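PDB 6OM4: MccB protein from Escherichia coli, which catalyses the ATP-dependent adenylation of the MccA peptide, building the phosphoramidate-linked nucleotide of the Trojan-horse antibiotic microcin C7. Local coordinates for residues 39-44 with 70-75; 190-195 with 201-206; 211-214 with 218-221. All blocks are in the same frame, centred on the assembly; numbering follows the deposited sequence.

In the fold
Interactions 2 and 3 lie together in the Rossmann-type ThiF region and touch the same bound nucleotide, whereas interaction 1 sits in the N-terminal part of the chain, its centre about 51 Å and 48 Å from the centres of interactions 2 and 3. Interactions 1 and 3 are buried; interaction 2 is only partly so, with the Lys202 side chain at its exposed margin. All three join their segments through apolar side chains. In interaction 1 that packing simply fastens two helices, while in interactions 2 and 3 the ligand is addressed too: paired backbone hydrogen bonds to adenine in 190-195, a weak one from the phosphoramidate nitrogen to the Asp214 carboxylate in 211-214. Ile194 CG2 and Leu219 CD1, 3.8 Å apart, join these two contacts.

Interaction 1 of 3, residues 39-44 with 70-75; sequences IKTAYC and RFLKEN
Leu72 reaches from helix 62-74 onto helix 32-43 and touches Thr41 and Ala42, a buried helix-to-helix contact in the N-terminal region, whose small helices and antiparallel strands are consistent with a winged-helix-like RiPP recognition element. A single methyl does the work: Leu72 CD1 lies 3.8 Å from Thr41 CG2 and 4.0 Å from Ala42 CB. It also rests against the main chain between them, 3.7 Å from Ala42 N, so the leucine meets the helix surface and not just its side chains. The backbones stand close here, with Ala42 CA and Leu72 CA 7.4 Å apart. Thr41 presents its methyl to the leucine: with OG1 beside the backbone N (chi1 -59°), CG2 is left anti to that nitrogen and faces Leu72. The hydroxyl turns back along its own helix and is hydrogen-bonded to Asn37 O. Around this core, Ala42 packs on Leu5 of strand 2-5, Thr41 on Phe65 and Cys68, and Leu72 on Phe77. Three residues past Leu72, Asn75 folds back, its ND2 above the centre of the Phe71 ring and hydrogen-bonded to Phe71 O at 2.9 Å.

Interaction 2 of 3, residues 190-195 with 201-206; sequences IALNIN and HKVPEA. With ND7 (5'-O-[(S)-amino(hydroxy)phosphoryl]adenosine), chain M.
The chain leaving edge strand 186-191 of the Rossmann-type sheet lines the N1 and N6 edge of the adenine, and its alternate residues Ile190, Leu192 and Ile194 pack against Lys202, Val203 and Pro204 of the loop that leads to strand 208-211. The end methyl of Ile190 abuts the ring edge formed by Pro204 CD and CG, CD1 lying 3.5 Å from CD, a close apolar fit. Next along, the Leu192 side chain crosses those of Lys202 and Val203 at about a right angle, its CD2 3.8 Å from Lys202 CB and 4.1 Å from Val203 CG2. Lys202 thus contributes its aliphatic root, not its amine. Ile194 adds a looser touch, CD1 to Val203 CG2 at 4.3 Å. Val203 also packs on Val119 of strand 117-121 and on Ile145 of strand 141-146, which Leu192 touches too. On the ligand side the main chain of Ile194 reads the base with two hydrogen bonds: its N gives one to ND7 N1 (3.0 Å), and ND7 N6 gives the other to its O (2.8 Å). Such paired use of a backbone N-H and C=O to recognise the N1 and N6 edge of adenine is a common feature of ATP-binding pockets.

Interaction 3 of 3, residues 211-214 with 218-221; sequences VSAD and NLIN. With ND7 (5'-O-[(S)-amino(hydroxy)phosphoryl]adenosine), chain M.
The backbone from Val211 to Asp214 runs out of strand 208-211 of the Rossmann-type sheet and passes the first turn of helix 219-230, with Asp214 CA and Leu219 CA 6.4 Å apart. Leu219 carries the largest share of the packing. With CG anti to the backbone N (chi1 174°), it sets CD2 against the loop, 3.7 Å from Ala213 CB and 3.6 Å from Ala213 O. Nearer the strand, Val211 CG1 and Ile220 CD1 meet more loosely at 4.4 Å, beside Tyr234 and Asn236 of strand 234-240. Ser212 holds the loop too, its OG hydrogen-bonded to the O atoms of Leu121 and Gly122, near the glycine-rich turn. Ala213 CB lies over a face of the adenine, 3.6 Å from ND7 C4, and Leu219 CD2 on the same side of the base, above its amino group, 3.7 Å from ND7 N6. Asp214 turns away from the helix toward the nucleotide and the bound MccA peptide, whose backbone is hydrogen-bonded to OD2; the side chain is also about 4 Å from a magnesium ion. The same oxygen, Asp214 OD2, accepts a weak hydrogen bond from the phosphoramidate nitrogen ND7 N3A, 3.2 Å long and bent to 135° at the hydrogen.

Interaction 1 of 3, residues 39-44 with 70-75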
ATOM      1  N   ILE A  39      32.137  -0.452  -9.679  1.00 14.14           N
ATOM      2  CA  ILE A  39      31.762   0.445 -10.835  1.00 14.53           C
ATOM      3  C   ILE A  39      32.188  -0.207 -12.144  1.00 13.75           C
ATOM      4  O   ILE A  39      31.397  -0.260 -13.088  1.00 13.33           O
ATOM      5  CB  ILE A  39      32.371   1.841 -10.692  1.00 14.59           C
ATOM      6  CG1 ILE A  39      31.738   2.609  -9.533  1.00 15.88           C
ATOM      7  CG2 ILE A  39      32.249   2.620 -11.998  1.00 16.53           C
ATOM      8  CD1 ILE A  39      32.555   3.764  -9.026  1.00 15.29           C
ATOM      9  N   LYS A  40      33.434  -0.712 -12.203  1.00 14.05           N
ATOM     10  CA  LYS A  40      33.942  -1.328 -13.441  1.00 14.80           C
ATOM     11  C   LYS A  40      33.099  -2.555 -13.798  1.00 14.93           C
ATOM     12  O   LYS A  40      32.784  -2.770 -14.972  1.00 15.77           O
ATOM     13  CB  LYS A  40      35.417  -1.727 -13.294  1.00 16.54           C
ATOM     14  CG  LYS A  40      36.408  -0.573 -13.172  1.00 18.97           C
ATOM     15  CD  LYS A  40      37.798  -1.095 -12.765  1.00 22.15           C
ATOM     16  CE  LYS A  40      38.921  -0.143 -13.100  1.00 25.84           C
ATOM     17  NZ  LYS A  40      40.252  -0.784 -12.941  1.00 26.64           N
ATOM     18  N   THR A  41      32.699  -3.340 -12.793  1.00 14.29           N
ATOM     19  CA  THR A  41      31.865  -4.507 -12.999  1.00 14.72           C
ATOM     20  C   THR A  41      30.481  -4.083 -13.519  1.00 14.15           C
ATOM     21  O   THR A  41      29.984  -4.619 -14.514  1.00 14.24           O
ATOM     22  CB  THR A  41      31.768  -5.361 -11.727  1.00 15.61           C
ATOM     23  OG1 THR A  41      33.099  -5.751 -11.371  1.00 16.76           O
ATOM     24  CG2 THR A  41      30.907  -6.601 -11.870  1.00 14.68           C
ATOM     25  N   ALA A  42      29.865  -3.116 -12.852  1.00 12.20           N
ATOM     26  CA  ALA A  42      28.552  -2.606 -13.181  1.00 13.09           C
ATOM     27  C   ALA A  42      28.510  -2.176 -14.650  1.00 14.15           C
ATOM     28  O   ALA A  42      27.554  -2.516 -15.419  1.00 13.27           O
ATOM     29  CB  ALA A  42      28.216  -1.457 -12.278  1.00 12.34           C
ATOM     30  N   TYR A  43      29.573  -1.484 -15.053  1.00 14.47           N
ATOM     31  CA  TYR A  43      29.663  -0.896 -16.370  1.00 16.63           C
ATOM     32  C   TYR A  43      29.612  -1.964 -17.470  1.00 16.05           C
ATOM     33  O   TYR A  43      29.068  -1.693 -18.556  1.00 15.61           O
ATOM     34  CB  TYR A  43      30.923  -0.045 -16.442  1.00 17.45           C
ATOM     35  CG  TYR A  43      31.145   0.682 -17.745  1.00 17.68           C
ATOM     36  CD1 TYR A  43      30.527   1.902 -17.986  1.00 18.51           C
ATOM     37  CD2 TYR A  43      32.023   0.191 -18.688  1.00 18.81           C
ATOM     38  CE1 TYR A  43      30.789   2.629 -19.135  1.00 20.43           C
ATOM     39  CE2 TYR A  43      32.286   0.904 -19.854  1.00 20.26           C
ATOM     40  CZ  TYR A  43      31.660   2.118 -20.079  1.00 20.58           C
ATOM     41  OH  TYR A  43      31.905   2.828 -21.225  1.00 23.09           O
ATOM     42  N   CYS A  44      30.122  -3.176 -17.185  1.00 16.64           N
ATOM     43  CA  CYS A  44      30.077  -4.268 -18.145  1.00 16.01           C
ATOM     44  C   CYS A  44      28.650  -4.669 -18.505  1.00 16.55           C
ATOM     45  O   CYS A  44      28.453  -5.345 -19.507  1.00 16.02           O
ATOM     46  CB  CYS A  44      30.764  -5.511 -17.606  1.00 18.56           C
ATOM     47  SG  CYS A  44      32.536  -5.249 -17.375  1.00 22.44           S
ATOM     48  N   ARG A  70      28.570 -10.657  -7.356  1.00 17.23           N
ATOM     49  CA  ARG A  70      27.720 -11.152  -6.244  1.00 17.46           C
ATOM     50  C   ARG A  70      27.061  -9.960  -5.525  1.00 14.84           C
ATOM     51  O   ARG A  70      25.861  -9.970  -5.207  1.00 14.96           O
ATOM     52  CB  ARG A  70      28.534 -12.018  -5.274  1.00 18.43           C
ATOM     53  CG  ARG A  70      27.767 -12.631  -4.095  1.00 21.81           C
ATOM     54  CD  ARG A  70      27.838 -11.870  -2.778  1.00 25.76           C
ATOM     55  NE  ARG A  70      29.196 -11.472  -2.497  1.00 32.20           N
ATOM     56  CZ  ARG A  70      29.586 -10.354  -1.919  1.00 32.06           C
ATOM     57  NH1 ARG A  70      30.854 -10.244  -1.577  1.00 38.81           N
ATOM     58  NH2 ARG A  70      28.755  -9.356  -1.688  1.00 29.57           N
ATOM     59  N   PHE A  71      27.853  -8.938  -5.260  1.00 14.04           N
ATOM     60  CA  PHE A  71      27.401  -7.727  -4.602  1.00 15.06           C
ATOM     61  C   PHE A  71      26.279  -7.051  -5.410  1.00 15.83           C
ATOM     62  O   PHE A  71      25.248  -6.673  -4.858  1.00 15.85           O
ATOM     63  CB  PHE A  71      28.588  -6.790  -4.384  1.00 16.69           C
ATOM     64  CG  PHE A  71      28.246  -5.390  -3.938  1.00 18.84           C
ATOM     65  CD1 PHE A  71      27.827  -4.436  -4.853  1.00 19.15           C
ATOM     66  CD2 PHE A  71      28.367  -5.032  -2.608  1.00 21.83           C
ATOM     67  CE1 PHE A  71      27.472  -3.158  -4.446  1.00 21.80           C
ATOM     68  CE2 PHE A  71      28.059  -3.741  -2.199  1.00 21.45           C
ATOM     69  CZ  PHE A  71      27.617  -2.809  -3.117  1.00 21.37           C
ATOM     70  N   LEU A  72      26.504  -6.852  -6.707  1.00 14.94           N
ATOM     71  CA  LEU A  72      25.484  -6.221  -7.564  1.00 15.82           C
ATOM     72  C   LEU A  72      24.218  -7.080  -7.649  1.00 16.00           C
ATOM     73  O   LEU A  72      23.107  -6.564  -7.637  1.00 16.35           O
ATOM     74  CB  LEU A  72      26.098  -5.959  -8.935  1.00 15.43           C
ATOM     75  CG  LEU A  72      27.170  -4.868  -8.946  1.00 15.68           C
ATOM     76  CD1 LEU A  72      27.943  -4.871 -10.259  1.00 16.46           C
ATOM     77  CD2 LEU A  72      26.524  -3.518  -8.763  1.00 15.48           C
ATOM     78  N   LYS A  73      24.371  -8.400  -7.765  1.00 15.48           N
ATOM     79  CA  LYS A  73      23.260  -9.316  -7.857  1.00 18.88           C
ATOM     80  C   LYS A  73      22.413  -9.336  -6.581  1.00 18.47           C
ATOM     81  O   LYS A  73      21.173  -9.384  -6.654  1.00 17.57           O
ATOM     82  CB  LYS A  73      23.762 -10.751  -8.066  1.00 22.49           C
ATOM     83  CG  LYS A  73      24.163 -11.149  -9.471  1.00 27.30           C
ATOM     84  CD  LYS A  73      24.303 -12.677  -9.563  1.00 32.35           C
ATOM     85  CE  LYS A  73      23.103 -13.346 -10.191  1.00 34.66           C
ATOM     86  NZ  LYS A  73      21.839 -12.738  -9.722  1.00 37.88           N
ATOM     87  N   GLU A  74      23.061  -9.429  -5.409  1.00 18.01           N
ATOM     88  CA  GLU A  74      22.319  -9.653  -4.160  1.00 18.95           C
ATOM     89  C   GLU A  74      21.516  -8.401  -3.780  1.00 17.48           C
ATOM     90  O   GLU A  74      20.609  -8.489  -2.960  1.00 18.88           O
ATOM     91  CB  GLU A  74      23.275 -10.116  -3.060  1.00 19.56           C
ATOM     92  CG  GLU A  74      24.125  -9.001  -2.481  1.00 21.19           C
ATOM     93  CD  GLU A  74      25.218  -9.460  -1.527  1.00 25.08           C
ATOM     94  OE1 GLU A  74      25.310 -10.678  -1.270  1.00 24.22           O
ATOM     95  OE2 GLU A  74      26.023  -8.583  -1.072  1.00 29.21           O
ATOM     96  N   ASN A  75      21.850  -7.257  -4.378  1.00 16.66           N
ATOM     97  CA  ASN A  75      21.080  -6.024  -4.192  1.00 14.77           C
ATOM     98  C   ASN A  75      20.102  -5.764  -5.360  1.00 15.31           C
ATOM     99  O   ASN A  75      19.465  -4.721  -5.373  1.00 15.48           O
ATOM    100  CB  ASN A  75      22.039  -4.861  -3.970  1.00 16.16           C
ATOM    101  CG  ASN A  75      22.755  -4.977  -2.642  1.00 17.38           C
ATOM    102  OD1 ASN A  75      22.139  -4.825  -1.591  1.00 19.87           O
ATOM    103  ND2 ASN A  75      24.037  -5.244  -2.686  1.00 16.47           N
TER

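Interaction 2 of 3, residues 190-195 with 201-206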
ATOM      1  N   ILE A 190     -21.465   0.878  -6.693  1.00 18.33           N
ATOM      2  CA  ILE A 190     -22.581   0.355  -5.878  1.00 20.13           C
ATOM      3  C   ILE A 190     -22.997   1.468  -4.897  1.00 20.04           C
ATOM      4  O   ILE A 190     -22.148   1.953  -4.118  1.00 22.16           O
ATOM      5  CB  ILE A 190     -22.200  -0.946  -5.117  1.00 20.86           C
ATOM      6  CG1 ILE A 190     -21.753  -2.074  -6.039  1.00 20.98           C
ATOM      7  CG2 ILE A 190     -23.356  -1.397  -4.234  1.00 22.00           C
ATOM      8  CD1 ILE A 190     -21.287  -3.311  -5.301  1.00 21.72           C
ATOM      9  N   ALA A 191     -24.272   1.903  -4.960  1.00 18.74           N
ATOM     10  CA  ALA A 191     -24.796   2.918  -4.052  1.00 21.46           C
ATOM     11  C   ALA A 191     -25.296   2.235  -2.776  1.00 22.51           C
ATOM     12  O   ALA A 191     -26.384   1.638  -2.767  1.00 23.93           O
ATOM     13  CB  ALA A 191     -25.881   3.750  -4.719  1.00 21.95           C
ATOM     14  N   LEU A 192     -24.521   2.321  -1.682  1.00 20.05           N
ATOM     15  CA  LEU A 192     -24.836   1.565  -0.512  1.00 20.71           C
ATOM     16  C   LEU A 192     -24.239   2.265   0.698  1.00 22.83           C
ATOM     17  O   LEU A 192     -23.100   2.716   0.646  1.00 21.71           O
ATOM     18  CB  LEU A 192     -24.261   0.159  -0.683  1.00 21.32           C
ATOM     19  CG  LEU A 192     -24.421  -0.805   0.491  1.00 26.06           C
ATOM     20  CD1 LEU A 192     -25.888  -1.137   0.760  1.00 26.84           C
ATOM     21  CD2 LEU A 192     -23.623  -2.080   0.229  1.00 27.27           C
ATOM     22  N   ASN A 193     -25.044   2.366   1.753  1.00 23.72           N
ATOM     23  CA  ASN A 193     -24.602   2.753   3.067  1.00 27.04           C
ATOM     24  C   ASN A 193     -24.728   1.516   3.963  1.00 26.82           C
ATOM     25  O   ASN A 193     -25.814   0.993   4.145  1.00 26.88           O
ATOM     26  CB  ASN A 193     -25.428   3.913   3.640  1.00 30.68           C
ATOM     27  CG  ASN A 193     -24.810   4.574   4.858  1.00 36.21           C
ATOM     28  OD1 ASN A 193     -23.654   4.996   4.818  1.00 43.60           O
ATOM     29  ND2 ASN A 193     -25.595   4.754   5.909  1.00 46.56           N
ATOM     30  N   ILE A 194     -23.603   1.006   4.456  1.00 25.75           N
ATOM     31  CA  ILE A 194     -23.640  -0.063   5.427  1.00 25.55           C
ATOM     32  C   ILE A 194     -23.972   0.513   6.804  1.00 25.45           C
ATOM     33  O   ILE A 194     -23.076   0.904   7.567  1.00 26.66           O
ATOM     34  CB  ILE A 194     -22.332  -0.848   5.451  1.00 28.36           C
ATOM     35  CG1 ILE A 194     -22.085  -1.488   4.091  1.00 28.94           C
ATOM     36  CG2 ILE A 194     -22.356  -1.884   6.576  1.00 29.37           C
ATOM     37  CD1 ILE A 194     -20.909  -0.937   3.403  1.00 34.17           C
ATOM     38  N   ASN A 195     -25.258   0.479   7.144  1.00 28.30           N
ATOM     39  CA  ASN A 195     -25.747   0.977   8.448  1.00 30.66           C
ATOM     40  C   ASN A 195     -26.180  -0.173   9.376  1.00 31.77           C
ATOM     41  O   ASN A 195     -26.558   0.088  10.527  1.00 28.98           O
ATOM     42  CB  ASN A 195     -26.882   1.993   8.261  1.00 33.33           C
ATOM     43  CG  ASN A 195     -28.093   1.464   7.512  1.00 38.22           C
ATOM     44  OD1 ASN A 195     -28.191   0.284   7.161  1.00 35.46           O
ATOM     45  ND2 ASN A 195     -29.050   2.348   7.277  1.00 45.00           N
ATOM     46  N   HIS A 201     -23.470  -8.257   3.260  1.00 22.21           N
ATOM     47  CA  HIS A 201     -23.801  -9.277   2.275  1.00 23.30           C
ATOM     48  C   HIS A 201     -23.943  -8.689   0.862  1.00 24.63           C
ATOM     49  O   HIS A 201     -23.902  -9.461  -0.095  1.00 26.72           O
ATOM     50  CB  HIS A 201     -25.077 -10.055   2.689  1.00 23.78           C
ATOM     51  CG  HIS A 201     -24.889 -10.836   3.946  1.00 24.58           C
ATOM     52  ND1 HIS A 201     -24.095 -11.963   3.999  1.00 23.42           N
ATOM     53  CD2 HIS A 201     -25.344 -10.638   5.203  1.00 26.17           C
ATOM     54  CE1 HIS A 201     -24.062 -12.412   5.235  1.00 24.32           C
ATOM     55  NE2 HIS A 201     -24.826 -11.637   5.989  1.00 25.74           N
ATOM     56  N   LYS A 202     -24.155  -7.367   0.735  1.00 24.97           N
ATOM     57  CA  LYS A 202     -24.335  -6.711  -0.559  1.00 25.70           C
ATOM     58  C   LYS A 202     -22.982  -6.332  -1.182  1.00 26.48           C
ATOM     59  O   LYS A 202     -22.929  -5.826  -2.313  1.00 29.27           O
ATOM     60  CB  LYS A 202     -25.188  -5.440  -0.437  1.00 30.19           C
ATOM     61  CG  LYS A 202     -26.680  -5.675  -0.221  1.00 37.08           C
ATOM     62  CD  LYS A 202     -27.150  -5.396   1.189  1.00 41.55           C
ATOM     63  CE  LYS A 202     -28.652  -5.247   1.330  1.00 40.77           C
ATOM     64  NZ  LYS A 202     -29.078  -3.842   1.157  1.00 42.35           N
ATOM     65  N   VAL A 203     -21.884  -6.517  -0.440  1.00 24.08           N
ATOM     66  CA  VAL A 203     -20.567  -6.137  -0.928  1.00 22.39           C
ATOM     67  C   VAL A 203     -19.923  -7.337  -1.614  1.00 23.75           C
ATOM     68  O   VAL A 203     -19.751  -8.390  -0.990  1.00 24.45           O
ATOM     69  CB  VAL A 203     -19.691  -5.608   0.220  1.00 22.55           C
ATOM     70  CG1 VAL A 203     -18.298  -5.269  -0.272  1.00 24.32           C
ATOM     71  CG2 VAL A 203     -20.316  -4.411   0.923  1.00 22.37           C
ATOM     72  N   PRO A 204     -19.546  -7.225  -2.904  1.00 23.36           N
ATOM     73  CA  PRO A 204     -19.010  -8.362  -3.649  1.00 21.81           C
ATOM     74  C   PRO A 204     -17.669  -8.857  -3.089  1.00 21.65           C
ATOM     75  O   PRO A 204     -16.930  -8.095  -2.494  1.00 20.87           O
ATOM     76  CB  PRO A 204     -18.839  -7.873  -5.085  1.00 23.47           C
ATOM     77  CG  PRO A 204     -19.650  -6.584  -5.144  1.00 25.56           C
ATOM     78  CD  PRO A 204     -19.672  -6.017  -3.732  1.00 23.41           C
ATOM     79  N   GLU A 205     -17.445 -10.167  -3.222  1.00 21.12           N
ATOM     80  CA  GLU A 205     -16.158 -10.790  -3.023  1.00 24.15           C
ATOM     81  C   GLU A 205     -15.148 -10.119  -3.955  1.00 20.59           C
ATOM     82  O   GLU A 205     -15.506  -9.675  -5.038  1.00 20.99           O
ATOM     83  CB  GLU A 205     -16.285 -12.290  -3.308  1.00 28.22           C
ATOM     84  CG  GLU A 205     -14.989 -13.066  -3.363  1.00 36.49           C
ATOM     85  CD  GLU A 205     -15.215 -14.550  -3.652  1.00 46.71           C
ATOM     86  OE1 GLU A 205     -16.347 -14.908  -4.112  1.00 50.69           O
ATOM     87  OE2 GLU A 205     -14.268 -15.362  -3.409  1.00 55.04           O
ATOM     88  N   ALA A 206     -13.883 -10.053  -3.523  1.00 19.76           N
ATOM     89  CA  ALA A 206     -12.820  -9.503  -4.326  1.00 19.62           C
ATOM     90  C   ALA A 206     -11.478 -10.034  -3.808  1.00 18.41           C
ATOM     91  O   ALA A 206     -11.421 -10.675  -2.768  1.00 17.20           O
ATOM     92  CB  ALA A 206     -12.869  -7.990  -4.266  1.00 21.13           C
TER
HETATM   93  O1A ND7 M 101     -15.140  11.015   5.766  1.00 18.83           O
HETATM   94  PA  ND7 M 101     -14.055  10.441   4.900  1.00 21.34           P
HETATM   95  O2A ND7 M 101     -13.186  11.413   4.114  1.00 18.94           O
HETATM   96  N3A ND7 M 101     -13.085   9.566   5.986  1.00 19.66           N
HETATM   97  O5' ND7 M 101     -14.590   9.401   3.830  1.00 19.54           O
HETATM   98  C5' ND7 M 101     -15.440   8.333   4.347  1.00 18.94           C
HETATM   99  C4' ND7 M 101     -16.287   7.869   3.134  1.00 18.87           C
HETATM  100  C3' ND7 M 101     -17.377   8.955   2.843  1.00 18.23           C
HETATM  101  O3' ND7 M 101     -17.429   9.311   1.516  1.00 18.79           O
HETATM  102  C2' ND7 M 101     -18.663   8.270   3.473  1.00 18.55           C
HETATM  103  O2' ND7 M 101     -19.866   8.610   2.679  1.00 18.01           O
HETATM  104  C1' ND7 M 101     -18.447   6.952   3.368  1.00 19.28           C
HETATM  105  O4' ND7 M 101     -16.843   6.753   3.489  1.00 18.64           O
HETATM  106  N9  ND7 M 101     -18.996   6.110   4.393  1.00 19.55           N
HETATM  107  C4  ND7 M 101     -19.743   4.989   4.190  1.00 20.43           C
HETATM  108  C5  ND7 M 101     -20.042   4.478   5.402  1.00 18.93           C
HETATM  109  N7  ND7 M 101     -19.476   5.264   6.347  1.00 19.55           N
HETATM  110  C8  ND7 M 101     -18.837   6.231   5.719  1.00 20.72           C
HETATM  111  N3  ND7 M 101     -20.179   4.402   3.055  1.00 21.24           N
HETATM  112  C2  ND7 M 101     -20.885   3.315   3.137  1.00 23.10           C
HETATM  113  N1  ND7 M 101     -21.213   2.795   4.325  1.00 22.75           N
HETATM  114  C6  ND7 M 101     -20.807   3.331   5.444  1.00 21.26           C
HETATM  115  N6  ND7 M 101     -21.178   2.746   6.720  1.00 21.89           N

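Interaction 3 of 3, residues 211-214 with 218-221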
ATOM      1  N   VAL A 211     -11.003  -0.867   3.171  1.00 14.79           N
ATOM      2  CA  VAL A 211     -12.017  -0.439   4.106  1.00 15.67           C
ATOM      3  C   VAL A 211     -11.700   1.001   4.509  1.00 16.11           C
ATOM      4  O   VAL A 211     -10.852   1.253   5.385  1.00 15.49           O
ATOM      5  CB  VAL A 211     -12.136  -1.383   5.318  1.00 15.07           C
ATOM      6  CG1 VAL A 211     -13.253  -0.942   6.229  1.00 15.87           C
ATOM      7  CG2 VAL A 211     -12.324  -2.819   4.865  1.00 16.62           C
ATOM      8  N   SER A 212     -12.373   1.917   3.806  1.00 18.12           N
ATOM      9  CA  SER A 212     -12.118   3.363   3.861  1.00 20.58           C
ATOM     10  C   SER A 212     -13.426   4.105   4.178  1.00 22.16           C
ATOM     11  O   SER A 212     -13.672   5.206   3.652  1.00 21.84           O
ATOM     12  CB  SER A 212     -11.454   3.871   2.576  1.00 19.58           C
ATOM     13  OG  SER A 212     -11.992   3.326   1.347  1.00 19.26           O
ATOM     14  N   ALA A 213     -14.250   3.485   5.034  1.00 18.91           N
ATOM     15  CA  ALA A 213     -15.533   3.968   5.516  1.00 18.51           C
ATOM     16  C   ALA A 213     -15.488   3.853   7.034  1.00 20.36           C
ATOM     17  O   ALA A 213     -14.807   2.961   7.554  1.00 20.61           O
ATOM     18  CB  ALA A 213     -16.671   3.196   4.916  1.00 19.49           C
ATOM     19  N   ASP A 214     -16.218   4.733   7.722  1.00 19.34           N
ATOM     20  CA  ASP A 214     -15.948   5.010   9.120  1.00 21.23           C
ATOM     21  C   ASP A 214     -17.188   5.268  10.000  1.00 22.13           C
ATOM     22  O   ASP A 214     -17.002   5.672  11.138  1.00 23.08           O
ATOM     23  CB  ASP A 214     -15.032   6.226   9.210  1.00 20.79           C
ATOM     24  CG  ASP A 214     -15.551   7.481   8.511  1.00 21.23           C
ATOM     25  OD1 ASP A 214     -16.724   7.475   8.044  1.00 20.68           O
ATOM     26  OD2 ASP A 214     -14.792   8.489   8.474  1.00 21.38           O
ATOM     27  N   ASN A 218     -18.277   1.337  15.047  1.00 21.04           N
ATOM     28  CA  ASN A 218     -17.995  -0.121  15.077  1.00 21.90           C
ATOM     29  C   ASN A 218     -18.146  -0.746  13.686  1.00 20.21           C
ATOM     30  O   ASN A 218     -18.222  -1.954  13.566  1.00 19.80           O
ATOM     31  CB  ASN A 218     -18.794  -0.838  16.173  1.00 23.13           C
ATOM     32  CG  ASN A 218     -20.290  -0.723  15.974  1.00 27.36           C
ATOM     33  OD1 ASN A 218     -20.767   0.199  15.316  1.00 30.61           O
ATOM     34  ND2 ASN A 218     -21.044  -1.679  16.495  1.00 31.85           N
ATOM     35  N   LEU A 219     -18.123   0.055  12.616  1.00 17.64           N
ATOM     36  CA  LEU A 219     -18.181  -0.537  11.282  1.00 18.02           C
ATOM     37  C   LEU A 219     -16.976  -1.460  11.103  1.00 17.40           C
ATOM     38  O   LEU A 219     -17.077  -2.537  10.523  1.00 17.80           O
ATOM     39  CB  LEU A 219     -18.150   0.566  10.233  1.00 17.00           C
ATOM     40  CG  LEU A 219     -18.059   0.102   8.791  1.00 18.41           C
ATOM     41  CD1 LEU A 219     -19.228  -0.753   8.378  1.00 19.79           C
ATOM     42  CD2 LEU A 219     -17.950   1.301   7.883  1.00 19.64           C
ATOM     43  N   ILE A 220     -15.818  -1.003  11.574  1.00 17.11           N
ATOM     44  CA  ILE A 220     -14.607  -1.793  11.395  1.00 16.41           C
ATOM     45  C   ILE A 220     -14.816  -3.161  12.066  1.00 15.74           C
ATOM     46  O   ILE A 220     -14.402  -4.204  11.538  1.00 15.08           O
ATOM     47  CB  ILE A 220     -13.354  -1.071  11.916  1.00 15.95           C
ATOM     48  CG1 ILE A 220     -12.097  -1.904  11.663  1.00 17.69           C
ATOM     49  CG2 ILE A 220     -13.469  -0.662  13.378  1.00 16.24           C
ATOM     50  CD1 ILE A 220     -11.905  -2.282  10.203  1.00 16.78           C
ATOM     51  N   ASN A 221     -15.491  -3.168  13.209  1.00 15.60           N
ATOM     52  CA  ASN A 221     -15.758  -4.460  13.924  1.00 17.80           C
ATOM     53  C   ASN A 221     -16.668  -5.369  13.095  1.00 17.92           C
ATOM     54  O   ASN A 221     -16.412  -6.596  12.986  1.00 18.41           O
ATOM     55  CB  ASN A 221     -16.295  -4.216  15.327  1.00 20.87           C
ATOM     56  CG  ASN A 221     -15.368  -3.359  16.149  1.00 23.36           C
ATOM     57  OD1 ASN A 221     -15.526  -2.136  16.162  1.00 23.24           O
ATOM     58  ND2 ASN A 221     -14.373  -3.986  16.761  1.00 23.19           N
TER
HETATM   59  O1A ND7 M 101     -15.140  11.015   5.766  1.00 18.83           O
HETATM   60  PA  ND7 M 101     -14.055  10.441   4.900  1.00 21.34           P
HETATM   61  O2A ND7 M 101     -13.186  11.413   4.114  1.00 18.94           O
HETATM   62  N3A ND7 M 101     -13.085   9.566   5.986  1.00 19.66           N
HETATM   63  O5' ND7 M 101     -14.590   9.401   3.830  1.00 19.54           O
HETATM   64  C5' ND7 M 101     -15.440   8.333   4.347  1.00 18.94           C
HETATM   65  C4' ND7 M 101     -16.287   7.869   3.134  1.00 18.87           C
HETATM   66  C3' ND7 M 101     -17.377   8.955   2.843  1.00 18.23           C
HETATM   67  O3' ND7 M 101     -17.429   9.311   1.516  1.00 18.79           O
HETATM   68  C2' ND7 M 101     -18.663   8.270   3.473  1.00 18.55           C
HETATM   69  O2' ND7 M 101     -19.866   8.610   2.679  1.00 18.01           O
HETATM   70  C1' ND7 M 101     -18.447   6.952   3.368  1.00 19.28           C
HETATM   71  O4' ND7 M 101     -16.843   6.753   3.489  1.00 18.64           O
HETATM   72  N9  ND7 M 101     -18.996   6.110   4.393  1.00 19.55           N
HETATM   73  C4  ND7 M 101     -19.743   4.989   4.190  1.00 20.43           C
HETATM   74  C5  ND7 M 101     -20.042   4.478   5.402  1.00 18.93           C
HETATM   75  N7  ND7 M 101     -19.476   5.264   6.347  1.00 19.55           N
HETATM   76  C8  ND7 M 101     -18.837   6.231   5.719  1.00 20.72           C
HETATM   77  N3  ND7 M 101     -20.179   4.402   3.055  1.00 21.24           N
HETATM   78  C2  ND7 M 101     -20.885   3.315   3.137  1.00 23.10           C
HETATM   79  N1  ND7 M 101     -21.213   2.795   4.325  1.00 22.75           N
HETATM   80  C6  ND7 M 101     -20.807   3.331   5.444  1.00 21.26           C
HETATM   81  N6  ND7 M 101     -21.178   2.746   6.720  1.00 21.89           N